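PDB 6UZI: dihydrolipoyl dehydrogenase from Elizabethkingia anophelis NUHP1, which probably catalyses the NAD(+)-dependent reoxidation of protein-bound dihydrolipoyl groups, using one FAD per subunit and a redox-active disulfide. Local coordinates for residues 26-31 against 109-114; 63-68 against 201-206; 370-375 against 406-411; 412-417 against 440-445. One frame throughout, in Å; residues are numbered along the deposited sequence.

Contact 1: residues 26-31 against 109-114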
loop_
_atom_site.group_PDB
_atom_site.type_symbol
_atom_site.label_atom_id
_atom_site.label_comp_id
_atom_site.label_asym_id
_atom_site.label_seq_id
_atom_site.Cartn_x
_atom_site.Cartn_y
_atom_site.Cartn_z
ATOM N N ALA A 26 22.066 -1.538 -14.129
ATOM C CA ALA A 26 22.806 -0.892 -15.209
ATOM C C ALA A 26 23.269 -1.904 -16.246
ATOM O O ALA A 26 23.199 -1.642 -17.452
ATOM C CB ALA A 26 24.001 -0.126 -14.646
ATOM N N ALA A 27 23.768 -3.060 -15.796
ATOM C CA ALA A 27 24.223 -4.080 -16.735
ATOM C C ALA A 27 23.081 -4.574 -17.612
ATOM O O ALA A 27 23.237 -4.691 -18.833
ATOM C CB ALA A 27 24.864 -5.246 -15.980
ATOM N N ILE A 28 21.916 -4.838 -17.017
ATOM C CA ILE A 28 20.776 -5.308 -17.801
ATOM C C ILE A 28 20.383 -4.268 -18.836
ATOM O O ILE A 28 20.119 -4.593 -20.001
ATOM C CB ILE A 28 19.594 -5.651 -16.876
ATOM C CG1 ILE A 28 19.936 -6.850 -15.993
ATOM C CG2 ILE A 28 18.341 -5.920 -17.681
ATOM C CD1 ILE A 28 18.878 -7.162 -14.968
ATOM N N ARG A 29 20.349 -2.999 -18.433
ATOM C CA ARG A 29 19.989 -1.952 -19.376
ATOM C C ARG A 29 21.038 -1.805 -20.473
ATOM O O ARG A 29 20.689 -1.516 -21.624
ATOM C CB ARG A 29 19.777 -0.638 -18.624
ATOM C CG ARG A 29 19.096 0.444 -19.436
ATOM C CD ARG A 29 17.626 0.159 -19.565
ATOM N NE ARG A 29 16.998 1.100 -20.483
ATOM C CZ ARG A 29 16.615 0.798 -21.719
ATOM N NH1 ARG A 29 16.789 -0.432 -22.182
ATOM N NH2 ARG A 29 16.054 1.722 -22.483
ATOM N N CYS A 30 22.318 -2.016 -20.149
ATOM C CA CYS A 30 23.351 -2.006 -21.183
ATOM C C CYS A 30 23.179 -3.178 -22.136
ATOM O O CYS A 30 23.357 -3.034 -23.352
ATOM C CB CYS A 30 24.745 -2.030 -20.553
ATOM S SG CYS A 30 25.288 -0.430 -19.922
ATOM N N ALA A 31 22.855 -4.353 -21.597
ATOM C CA ALA A 31 22.592 -5.500 -22.454
ATOM C C ALA A 31 21.344 -5.281 -23.314
ATOM O O ALA A 31 21.315 -5.686 -24.483
ATOM C CB ALA A 31 22.461 -6.760 -21.600
ATOM N N PHE A 109 19.831 -15.578 -12.556
ATOM C CA PHE A 109 18.955 -15.852 -13.689
ATOM C C PHE A 109 18.883 -14.660 -14.633
ATOM O O PHE A 109 18.966 -14.825 -15.858
ATOM C CB PHE A 109 17.565 -16.244 -13.184
ATOM C CG PHE A 109 16.528 -16.346 -14.266
ATOM C CD1 PHE A 109 15.722 -15.255 -14.578
ATOM C CD2 PHE A 109 16.360 -17.523 -14.980
ATOM C CE1 PHE A 109 14.770 -15.337 -15.581
ATOM C CE2 PHE A 109 15.401 -17.612 -15.977
ATOM C CZ PHE A 109 14.610 -16.516 -16.279
ATOM N N LEU A 110 18.765 -13.445 -14.086
ATOM C CA LEU A 110 18.661 -12.273 -14.947
ATOM C C LEU A 110 19.944 -12.057 -15.738
ATOM O O LEU A 110 19.900 -11.676 -16.914
ATOM C CB LEU A 110 18.342 -11.032 -14.117
ATOM C CG LEU A 110 16.967 -11.027 -13.459
ATOM C CD1 LEU A 110 16.781 -9.736 -12.704
ATOM C CD2 LEU A 110 15.863 -11.234 -14.469
ATOM N N MET A 111 21.092 -12.330 -15.119
ATOM C CA MET A 111 22.361 -12.164 -15.813
ATOM C C MET A 111 22.460 -13.111 -16.999
ATOM O O MET A 111 22.862 -12.698 -18.093
ATOM C CB MET A 111 23.524 -12.379 -14.840
ATOM C CG MET A 111 23.519 -11.448 -13.635
ATOM S SD MET A 111 23.839 -9.722 -14.050
ATOM C CE MET A 111 22.205 -8.989 -13.993
ATOM N N ASP A 112 22.069 -14.381 -16.811
ATOM C CA ASP A 112 22.142 -15.345 -17.906
ATOM C C ASP A 112 21.166 -14.990 -19.010
ATOM O O ASP A 112 21.495 -15.096 -20.196
ATOM C CB ASP A 112 21.835 -16.762 -17.414
ATOM C CG ASP A 112 22.871 -17.290 -16.449
ATOM O OD1 ASP A 112 22.602 -18.333 -15.821
ATOM O OD2 ASP A 112 23.929 -16.646 -16.274
ATOM N N LYS A 113 19.960 -14.559 -18.632
ATOM C CA LYS A 113 18.945 -14.241 -19.628
ATOM C C LYS A 113 19.391 -13.087 -20.518
ATOM O O LYS A 113 19.164 -13.109 -21.734
ATOM C CB LYS A 113 17.617 -13.949 -18.934
ATOM C CG LYS A 113 16.454 -13.822 -19.870
ATOM C CD LYS A 113 15.287 -13.116 -19.213
ATOM C CE LYS A 113 14.822 -11.944 -20.058
ATOM N NZ LYS A 113 13.381 -11.664 -19.840
ATOM N N ASN A 114 20.054 -12.085 -19.941
ATOM C CA ASN A 114 20.515 -10.927 -20.689
ATOM C C ASN A 114 21.896 -11.129 -21.301
ATOM O O ASN A 114 22.431 -10.190 -21.906
ATOM C CB ASN A 114 20.524 -9.689 -19.793
ATOM C CG ASN A 114 19.132 -9.226 -19.424
ATOM O OD1 ASN A 114 18.555 -8.385 -20.101
ATOM N ND2 ASN A 114 18.596 -9.757 -18.334
#
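The carboxamide of Asn114 is the flat group here, and the branched side chain of Ile28 lies over one of its faces. The methyl Ile28 CG2 sits above the outer end of the amide, 3.5 Å from Asn114 OD1. Ile28 CG1 is over the same face, on the side of ND2. At the edge, in the amide plane, Asn114 ND2 bonds to Leu110 O in the last turn of the helix before it at 2.7 Å, with an almost straight N-H...O angle of 177°. The torsion chi1 of -69° sets CG beside the backbone N of Asn114 and turns the amide back over that turn. Asn114 N also bonds to Leu110 O, from the opposite face of that carbonyl, so one oxygen holds both donors. Met111 folds back at chi2 and chi3, which brings CE to 3.7 Å from Ile28 CG1. Ile28 CD1 reaches Leu110 CB at 4.0 Å. Further along, Ala31 CB meets Asn114 CB at 3.9 Å. Ile473 of the second subunit packs on both Ile28 and Leu110. Helix 21-32 begins within the GxGxxG motif of the FAD-binding Rossmann fold, and the contact sets it against the C-terminal end of helix 89-113. The join is made by van der Waals packing. Asn114 uses one N-H of ND2 on the end of helix 89-113 and turns a face of its amide to Ile28.

Contact 2: residues 63-68 against 201-206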
loop_
_atom_site.group_PDB
_atom_site.type_symbol
_atom_site.label_atom_id
_atom_site.label_comp_id
_atom_site.label_asym_id
_atom_site.label_seq_id
_atom_site.Cartn_x
_atom_site.Cartn_y
_atom_site.Cartn_z
ATOM N N ASP A 63 9.263 -8.053 8.949
ATOM C CA ASP A 63 7.976 -8.697 8.725
ATOM C C ASP A 63 7.707 -9.767 9.774
ATOM O O ASP A 63 6.585 -9.882 10.281
ATOM C CB ASP A 63 7.929 -9.290 7.320
ATOM C CG ASP A 63 7.851 -8.226 6.246
ATOM O OD1 ASP A 63 8.227 -8.517 5.090
ATOM O OD2 ASP A 63 7.431 -7.091 6.561
ATOM N N SER A 64 8.718 -10.570 10.096
ATOM C CA SER A 64 8.539 -11.605 11.102
ATOM C C SER A 64 8.321 -11.004 12.488
ATOM O O SER A 64 7.449 -11.465 13.233
ATOM C CB SER A 64 9.740 -12.549 11.096
ATOM O OG SER A 64 9.823 -13.249 9.868
ATOM N N SER A 65 9.093 -9.973 12.850
ATOM C CA SER A 65 8.953 -9.399 14.187
ATOM C C SER A 65 7.614 -8.702 14.358
ATOM O O SER A 65 7.070 -8.683 15.467
ATOM C CB SER A 65 10.078 -8.414 14.489
ATOM O OG SER A 65 10.096 -7.353 13.552
ATOM N N GLU A 66 7.083 -8.099 13.289
ATOM C CA GLU A 66 5.780 -7.451 13.393
ATOM C C GLU A 66 4.674 -8.481 13.588
ATOM O O GLU A 66 3.706 -8.226 14.314
ATOM C CB GLU A 66 5.517 -6.590 12.160
ATOM C CG GLU A 66 4.210 -5.800 12.203
ATOM C CD GLU A 66 4.135 -4.827 13.366
ATOM O OE1 GLU A 66 5.188 -4.300 13.767
ATOM O OE2 GLU A 66 3.017 -4.562 13.861
ATOM N N HIS A 67 4.792 -9.650 12.948
ATOM C CA HIS A 67 3.868 -10.742 13.245
ATOM C C HIS A 67 3.918 -11.098 14.724
ATOM O O HIS A 67 2.877 -11.240 15.375
ATOM C CB HIS A 67 4.191 -11.974 12.395
ATOM C CG HIS A 67 3.619 -11.936 11.008
ATOM N ND1 HIS A 67 2.306 -11.598 10.749
ATOM C CD2 HIS A 67 4.175 -12.225 9.808
ATOM C CE1 HIS A 67 2.083 -11.662 9.449
ATOM N NE2 HIS A 67 3.199 -12.041 8.854
ATOM N N PHE A 68 5.133 -11.231 15.270
ATOM C CA PHE A 68 5.300 -11.527 16.690
ATOM C C PHE A 68 4.701 -10.431 17.564
ATOM O O PHE A 68 4.113 -10.715 18.616
ATOM C CB PHE A 68 6.786 -11.722 17.008
ATOM C CG PHE A 68 7.060 -12.069 18.449
ATOM C CD1 PHE A 68 6.858 -13.355 18.922
ATOM C CD2 PHE A 68 7.521 -11.103 19.332
ATOM C CE1 PHE A 68 7.106 -13.673 20.251
ATOM C CE2 PHE A 68 7.770 -11.415 20.660
ATOM C CZ PHE A 68 7.566 -12.705 21.116
ATOM N N TYR A 201 14.091 -5.904 17.134
ATOM C CA TYR A 201 14.352 -6.565 18.404
ATOM C C TYR A 201 13.507 -5.991 19.540
ATOM O O TYR A 201 13.198 -6.713 20.494
ATOM C CB TYR A 201 15.850 -6.501 18.717
ATOM C CG TYR A 201 16.668 -7.338 17.753
ATOM C CD1 TYR A 201 17.448 -6.742 16.759
ATOM C CD2 TYR A 201 16.634 -8.721 17.811
ATOM C CE1 TYR A 201 18.180 -7.506 15.863
ATOM C CE2 TYR A 201 17.365 -9.494 16.921
ATOM C CZ TYR A 201 18.133 -8.880 15.955
ATOM O OH TYR A 201 18.853 -9.653 15.084
ATOM N N LEU A 202 13.088 -4.725 19.443
ATOM C CA LEU A 202 12.113 -4.204 20.397
ATOM C C LEU A 202 10.868 -5.076 20.406
ATOM O O LEU A 202 10.369 -5.464 21.467
ATOM C CB LEU A 202 11.753 -2.759 20.059
ATOM C CG LEU A 202 10.679 -2.143 20.961
ATOM C CD1 LEU A 202 11.248 -1.741 22.302
ATOM C CD2 LEU A 202 10.063 -0.937 20.287
ATOM N N ARG A 203 10.374 -5.417 19.219
ATOM C CA ARG A 203 9.207 -6.282 19.115
ATOM C C ARG A 203 9.480 -7.659 19.710
ATOM O O ARG A 203 8.603 -8.250 20.350
ATOM C CB ARG A 203 8.790 -6.405 17.645
ATOM C CG ARG A 203 8.520 -5.077 16.942
ATOM C CD ARG A 203 8.423 -5.255 15.439
ATOM N NE ARG A 203 8.238 -3.995 14.717
ATOM C CZ ARG A 203 8.286 -3.874 13.388
ATOM N NH1 ARG A 203 8.511 -4.938 12.627
ATOM N NH2 ARG A 203 8.081 -2.694 12.814
ATOM N N LEU A 204 10.696 -8.181 19.525
ATOM C CA LEU A 204 11.034 -9.526 19.983
ATOM C C LEU A 204 11.352 -9.610 21.474
ATOM O O LEU A 204 11.754 -10.682 21.939
ATOM C CB LEU A 204 12.218 -10.073 19.188
ATOM C CG LEU A 204 12.068 -10.258 17.678
ATOM C CD1 LEU A 204 13.279 -11.009 17.137
ATOM C CD2 LEU A 204 10.769 -10.978 17.317
ATOM N N GLY A 205 11.204 -8.526 22.230
ATOM C CA GLY A 205 11.393 -8.559 23.667
ATOM C C GLY A 205 12.549 -7.730 24.185
ATOM O O GLY A 205 12.669 -7.575 25.409
ATOM N N SER A 206 13.422 -7.214 23.324
ATOM C CA SER A 206 14.580 -6.464 23.786
ATOM C C SER A 206 14.171 -5.107 24.339
ATOM O O SER A 206 13.159 -4.525 23.943
ATOM C CB SER A 206 15.586 -6.238 22.647
ATOM O OG SER A 206 16.190 -7.442 22.216
#
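Arg203 reaches across to helix 55-73 and meets Ser65 and Glu66 there. Glu66 OE1 stands over the centre of one guanidinium face, 3.1 Å above its plane. The carboxylate is turned 90° to the guanidinium. The pair is a salt bridge, with Glu66 OE1 3.2 Å from Arg203 NE, but it rests on charge alone, since no N-H points at the oxygen. Near the guanidinium edge, Arg203 NH1 donates to Ser65 OG at 3.0 Å, with a bent angle of 145°. Beside these groups, Arg203 O lies at the edge of the Phe68 ring, 3.2 Å from CD2. Leu204 CD2 approaches the same ring atom at 3.8 Å and also packs on Ser65 CB. In the next shell, Ser65 OG is hydrogen-bonded to Leu61 O and Leu62 O one turn back. With chi1 at 59°, OG can meet both these carbonyls and Arg203 NH1. Trp362 touches both Glu66 and Arg203. Gly205 closes helix 192-203 with a Schellman motif. The contact thus joins the helix that starts at Cys55 of the redox disulfide to the helix of the predicted NAD(+) site. Arg203 is gripped in two ways: a directed bond orients NH1, while the charge of Glu66 probably steadies the group without fixing its rotation.

Contact 3: residues 370-375 against 406-411; sequences KTEEQL and KILADE
A single methyl, Leu408 CD1, sits against the backbone where helix 372-377 begins. It lies 3.5 Å from Glu372 N and 3.6 Å from Lys370 O, and it also touches Thr371 C. A strand side chain therefore packs on peptide groups as well as on side chains. Those peptide groups have their own partners, Asp222 OD1 for Glu372 N and His420 NE2 for Lys370 O. Leu375, one turn into the helix, adds apolar cover. Its CD1 is 3.8 Å from Leu408 CD1, and the two side chains slide past each other in opposite directions. Next to this packing is a salt bridge. Lys406 NZ donates to Glu372 OE1 at 2.8 Å and meets it nearly along the C-O bond. The two side chains cross at about a right angle. Both are extended: Glu372 CG is anti to the backbone N (chi1 -163°), which sends the carboxylate out toward the lysine. Glu372 OE2 is hydrogen-bonded to Tyr382 OH. Lys406 NZ also pairs with Asp222 OD2 and bonds to Thr224 OG1, so the ammonium pairs with two carboxylates and probably keeps its charge. Thr371 and Gln374 form a capping box at the helix start. Gln374 N donates to Thr371 OG1 at 3.0 Å, and Thr371 N donates to Gln374 OE1 at 2.8 Å. The contact lays a short capped helix on strand 404-410, within the antiparallel sheet of the dimerisation domain of this oxidoreductase family.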
loop_
_atom_site.group_PDB
_atom_site.type_symbol
_atom_site.label_atom_id
_atom_site.label_comp_id
_atom_site.label_asym_id
_atom_site.label_seq_id
_atom_site.Cartn_x
_atom_site.Cartn_y
_atom_site.Cartn_z
ATOM N N LYS A 370 10.058 18.484 -1.409
ATOM C CA LYS A 370 10.684 19.386 -0.459
ATOM C C LYS A 370 10.126 19.181 0.946
ATOM O O LYS A 370 8.955 18.838 1.132
ATOM C CB LYS A 370 10.484 20.838 -0.896
ATOM C CG LYS A 370 11.094 21.159 -2.254
ATOM C CD LYS A 370 12.608 20.939 -2.259
ATOM C CE LYS A 370 13.210 21.293 -3.612
ATOM N NZ LYS A 370 14.703 21.316 -3.606
ATOM N N THR A 371 10.992 19.358 1.940
ATOM C CA THR A 371 10.515 19.418 3.310
ATOM C C THR A 371 10.065 20.838 3.626
ATOM O O THR A 371 10.380 21.791 2.904
ATOM C CB THR A 371 11.599 18.997 4.304
ATOM O OG1 THR A 371 12.657 19.968 4.313
ATOM C CG2 THR A 371 12.159 17.630 3.941
ATOM N N GLU A 372 9.311 20.973 4.721
ATOM C CA GLU A 372 8.906 22.302 5.163
ATOM C C GLU A 372 10.118 23.151 5.533
ATOM O O GLU A 372 10.157 24.352 5.240
ATOM C CB GLU A 372 7.939 22.207 6.337
ATOM C CG GLU A 372 7.182 23.502 6.558
ATOM C CD GLU A 372 6.183 23.419 7.679
ATOM O OE1 GLU A 372 5.962 22.306 8.200
ATOM O OE2 GLU A 372 5.603 24.468 8.027
ATOM N N GLU A 373 11.120 22.544 6.178
ATOM C CA GLU A 373 12.342 23.278 6.491
ATOM C C GLU A 373 13.009 23.791 5.214
ATOM O O GLU A 373 13.515 24.922 5.178
ATOM C CB GLU A 373 13.305 22.394 7.295
ATOM C CG GLU A 373 12.799 21.969 8.679
ATOM C CD GLU A 373 11.749 20.858 8.646
ATOM O OE1 GLU A 373 11.876 19.916 7.837
ATOM O OE2 GLU A 373 10.783 20.935 9.430
ATOM N N GLN A 374 12.997 22.984 4.148
ATOM C CA GLN A 374 13.564 23.435 2.878
ATOM C C GLN A 374 12.773 24.606 2.298
ATOM O O GLN A 374 13.360 25.573 1.798
ATOM C CB GLN A 374 13.607 22.276 1.882
ATOM C CG GLN A 374 14.738 21.292 2.135
ATOM C CD GLN A 374 14.650 20.049 1.270
ATOM O OE1 GLN A 374 13.559 19.572 0.942
ATOM N NE2 GLN A 374 15.804 19.526 0.884
ATOM N N LEU A 375 11.441 24.545 2.372
ATOM C CA LEU A 375 10.625 25.647 1.870
ATOM C C LEU A 375 10.856 26.922 2.678
ATOM O O LEU A 375 10.902 28.023 2.116
ATOM C CB LEU A 375 9.149 25.253 1.906
ATOM C CG LEU A 375 8.734 24.122 0.964
ATOM C CD1 LEU A 375 7.253 23.825 1.120
ATOM C CD2 LEU A 375 9.075 24.447 -0.483
ATOM N N LYS A 406 0.894 14.561 5.360
ATOM C CA LYS A 406 1.163 15.989 5.310
ATOM C C LYS A 406 1.528 16.387 3.890
ATOM O O LYS A 406 2.427 15.794 3.287
ATOM C CB LYS A 406 2.279 16.360 6.291
ATOM C CG LYS A 406 2.836 17.767 6.134
ATOM C CD LYS A 406 4.095 17.937 6.986
ATOM C CE LYS A 406 4.462 19.407 7.156
ATOM N NZ LYS A 406 5.660 19.571 8.012
ATOM N N ILE A 407 0.831 17.384 3.359
ATOM C CA ILE A 407 1.046 17.862 2.001
ATOM C C ILE A 407 1.423 19.337 2.058
ATOM O O ILE A 407 0.774 20.123 2.758
ATOM C CB ILE A 407 -0.201 17.654 1.124
ATOM C CG1 ILE A 407 -0.414 16.166 0.847
ATOM C CG2 ILE A 407 -0.067 18.433 -0.187
ATOM C CD1 ILE A 407 -1.706 15.860 0.097
ATOM N N LEU A 408 2.469 19.703 1.323
ATOM C CA LEU A 408 2.901 21.083 1.168
ATOM C C LEU A 408 2.592 21.528 -0.257
ATOM O O LEU A 408 2.920 20.823 -1.219
ATOM C CB LEU A 408 4.395 21.215 1.464
ATOM C CG LEU A 408 4.834 20.712 2.837
ATOM C CD1 LEU A 408 6.348 20.600 2.924
ATOM C CD2 LEU A 408 4.313 21.639 3.912
ATOM N N ALA A 409 1.958 22.696 -0.392
ATOM C CA ALA A 409 1.538 23.215 -1.685
ATOM C C ALA A 409 1.920 24.680 -1.819
ATOM O O ALA A 409 1.925 25.424 -0.834
ATOM C CB ALA A 409 0.028 23.062 -1.871
ATOM N N ASP A 410 2.234 25.094 -3.050
ATOM C CA ASP A 410 2.524 26.501 -3.311
ATOM C C ASP A 410 1.268 27.326 -3.059
ATOM O O ASP A 410 0.186 26.990 -3.542
ATOM C CB ASP A 410 3.013 26.694 -4.755
ATOM C CG ASP A 410 3.518 28.114 -5.028
ATOM O OD1 ASP A 410 2.745 28.945 -5.561
ATOM O OD2 ASP A 410 4.680 28.410 -4.676
ATOM N N GLU A 411 1.411 28.414 -2.302
ATOM C CA GLU A 411 0.229 29.173 -1.916
ATOM C C GLU A 411 -0.447 29.841 -3.109
ATOM O O GLU A 411 -1.678 29.937 -3.141
ATOM C CB GLU A 411 0.592 30.209 -0.856
ATOM C CG GLU A 411 -0.619 30.854 -0.214
ATOM C CD GLU A 411 -1.094 32.086 -0.959
ATOM O OE1 GLU A 411 -0.239 32.910 -1.353
ATOM O OE2 GLU A 411 -2.322 32.225 -1.157
#

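Contact 4: residues 412-417 against 440-445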
loop_
_atom_site.group_PDB
_atom_site.type_symbol
_atom_site.label_atom_id
_atom_site.label_comp_id
_atom_site.label_asym_id
_atom_site.label_seq_id
_atom_site.Cartn_x
_atom_site.Cartn_y
_atom_site.Cartn_z
ATOM N N LYS A 412 0.323 30.272 -4.110
ATOM C CA LYS A 412 -0.276 30.982 -5.237
ATOM C C LYS A 412 -0.841 30.013 -6.274
ATOM O O LYS A 412 -1.953 30.213 -6.770
ATOM C CB LYS A 412 0.744 31.934 -5.874
ATOM N N THR A 413 -0.090 28.968 -6.633
ATOM C CA THR A 413 -0.497 28.092 -7.723
ATOM C C THR A 413 -1.147 26.793 -7.265
ATOM O O THR A 413 -1.706 26.079 -8.105
ATOM C CB THR A 413 0.698 27.758 -8.624
ATOM O OG1 THR A 413 1.580 26.855 -7.941
ATOM C CG2 THR A 413 1.436 29.018 -9.010
ATOM N N ASP A 414 -1.081 26.466 -5.972
ATOM C CA ASP A 414 -1.611 25.237 -5.376
ATOM C C ASP A 414 -0.829 23.995 -5.791
ATOM O O ASP A 414 -1.239 22.866 -5.470
ATOM C CB ASP A 414 -3.106 25.052 -5.692
ATOM C CG ASP A 414 -3.812 24.122 -4.705
ATOM O OD1 ASP A 414 -3.431 24.106 -3.513
ATOM O OD2 ASP A 414 -4.766 23.425 -5.115
ATOM N N GLU A 415 0.295 24.160 -6.485
ATOM C CA GLU A 415 1.082 23.007 -6.895
ATOM C C GLU A 415 1.692 22.332 -5.677
ATOM O O GLU A 415 2.281 22.991 -4.814
ATOM C CB GLU A 415 2.177 23.427 -7.869
ATOM C CG GLU A 415 3.094 22.294 -8.283
ATOM C CD GLU A 415 4.154 22.727 -9.284
ATOM O OE1 GLU A 415 4.183 23.921 -9.660
ATOM O OE2 GLU A 415 4.938 21.860 -9.724
ATOM N N ILE A 416 1.559 21.009 -5.620
ATOM C CA ILE A 416 2.135 20.233 -4.533
ATOM C C ILE A 416 3.653 20.289 -4.610
ATOM O O ILE A 416 4.254 19.951 -5.640
ATOM C CB ILE A 416 1.634 18.784 -4.594
ATOM C CG1 ILE A 416 0.136 18.721 -4.282
ATOM C CG2 ILE A 416 2.459 17.897 -3.674
ATOM C CD1 ILE A 416 -0.445 17.341 -4.389
ATOM N N LEU A 417 4.285 20.707 -3.511
ATOM C CA LEU A 417 5.737 20.808 -3.447
ATOM C C LEU A 417 6.395 19.693 -2.638
ATOM O O LEU A 417 7.591 19.445 -2.823
ATOM C CB LEU A 417 6.139 22.170 -2.864
ATOM C CG LEU A 417 5.618 23.409 -3.596
ATOM C CD1 LEU A 417 6.062 24.659 -2.875
ATOM C CD2 LEU A 417 6.117 23.443 -5.029
ATOM N N ARG A 440 3.186 17.424 -11.857
ATOM C CA ARG A 440 3.054 18.771 -11.302
ATOM C C ARG A 440 1.630 19.039 -10.828
ATOM O O ARG A 440 1.078 20.126 -11.014
ATOM C CB ARG A 440 3.524 19.827 -12.306
ATOM C CG ARG A 440 5.012 19.711 -12.632
ATOM C CD ARG A 440 5.555 20.955 -13.310
ATOM N NE ARG A 440 5.681 22.079 -12.387
ATOM C CZ ARG A 440 5.627 23.351 -12.764
ATOM N NH1 ARG A 440 5.440 23.652 -14.041
ATOM N NH2 ARG A 440 5.746 24.318 -11.867
ATOM N N ALA A 441 1.052 18.044 -10.167
ATOM C CA ALA A 441 -0.334 18.111 -9.740
ATOM C C ALA A 441 -0.508 19.107 -8.604
ATOM O O ALA A 441 0.380 19.304 -7.769
ATOM C CB ALA A 441 -0.819 16.732 -9.289
ATOM N N SER A 442 -1.675 19.727 -8.572
ATOM C CA SER A 442 -2.035 20.614 -7.483
ATOM C C SER A 442 -2.743 19.829 -6.384
ATOM O O SER A 442 -3.192 18.696 -6.585
ATOM C CB SER A 442 -2.931 21.742 -7.992
ATOM O OG SER A 442 -4.209 21.234 -8.324
ATOM N N ALA A 443 -2.829 20.446 -5.201
ATOM C CA ALA A 443 -3.593 19.836 -4.118
ATOM C C ALA A 443 -5.045 19.629 -4.535
ATOM O O ALA A 443 -5.658 18.606 -4.211
ATOM C CB ALA A 443 -3.513 20.703 -2.862
ATOM N N GLU A 444 -5.601 20.584 -5.280
ATOM C CA GLU A 444 -6.957 20.437 -5.782
ATOM C C GLU A 444 -7.068 19.245 -6.728
ATOM O O GLU A 444 -8.076 18.526 -6.716
ATOM C CB GLU A 444 -7.381 21.725 -6.481
ATOM C CG GLU A 444 -8.788 21.704 -7.035
ATOM C CD GLU A 444 -9.155 23.032 -7.628
ATOM O OE1 GLU A 444 -8.275 23.920 -7.653
ATOM O OE2 GLU A 444 -10.311 23.190 -8.065
ATOM N N ASP A 445 -6.050 19.028 -7.566
ATOM C CA ASP A 445 -6.078 17.892 -8.483
ATOM C C ASP A 445 -6.263 16.587 -7.725
ATOM O O ASP A 445 -7.162 15.795 -8.031
ATOM C CB ASP A 445 -4.793 17.837 -9.309
ATOM C CG ASP A 445 -4.743 18.894 -10.394
ATOM O OD1 ASP A 445 -5.810 19.437 -10.761
ATOM O OD2 ASP A 445 -3.629 19.169 -10.889
HETATM O O HOH W 1 3.314 18.642 -8.046
#
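A single beta bridge between Glu415 and Ser442 ties the turn before strand 416-423 to the start of helix 443-447. Ile416 N donates to Ala441 O at 3.0 Å. Ala443 N donates to Asp414 O at 2.9 Å. Asp414 is also bound through its side chain, because OD2 accepts from Glu444 N at 3.0 Å. That amide meets the syn side of the carboxylate, 33° out of its plane. Asp414 OD1 pairs with Lys383 NZ, and OD2 bonds to Thr468 OG1. Lys383 probably eases the closeness of the two carboxylates, with Asp414 OD2 4.4 Å from Glu444 OE1. Ser442 and Asp445 form a capping box at the helix start. Glu415 is fully extended (chi1 177°) and meets the exposed Arg440 in a salt bridge. Arg440 NE donates to Glu415 OE2 at 2.8 Å, while the NH2 bond to OE1 is weak. The carboxylate and guanidinium planes are 59° apart. A water donates to both Ile416 O and Ala441 O. Arg440 is the C-prime residue of the Schellman motif that ends helix 426-438. Ile416 packs on Ile407 of strand 404-410, Ala443 lies on helix 458-469, and Ala441 touches Phe439 of the second subunit.

How the contacts relate
Contacts 3 and 4 adjoin, with centres 11 Å apart. Neighbouring strands 404-410 and 416-423 link them: Leu408 O to Leu417 N and Asp410 N to Glu415 O are probable hydrogen bonds, each 2.7 Å. Both contacts lie away from the annotated sites, in the dimerisation domain. Contacts 1 and 2 alternate along the chain within the nucleotide-binding part, with centres 37 Å apart. The side chains of Met111 and Arg203 are each about 12 Å from a bound FAD, and that of Leu110 is about 9 Å from a zinc ion. Contacts 1, 2 and 4 also touch the second subunit.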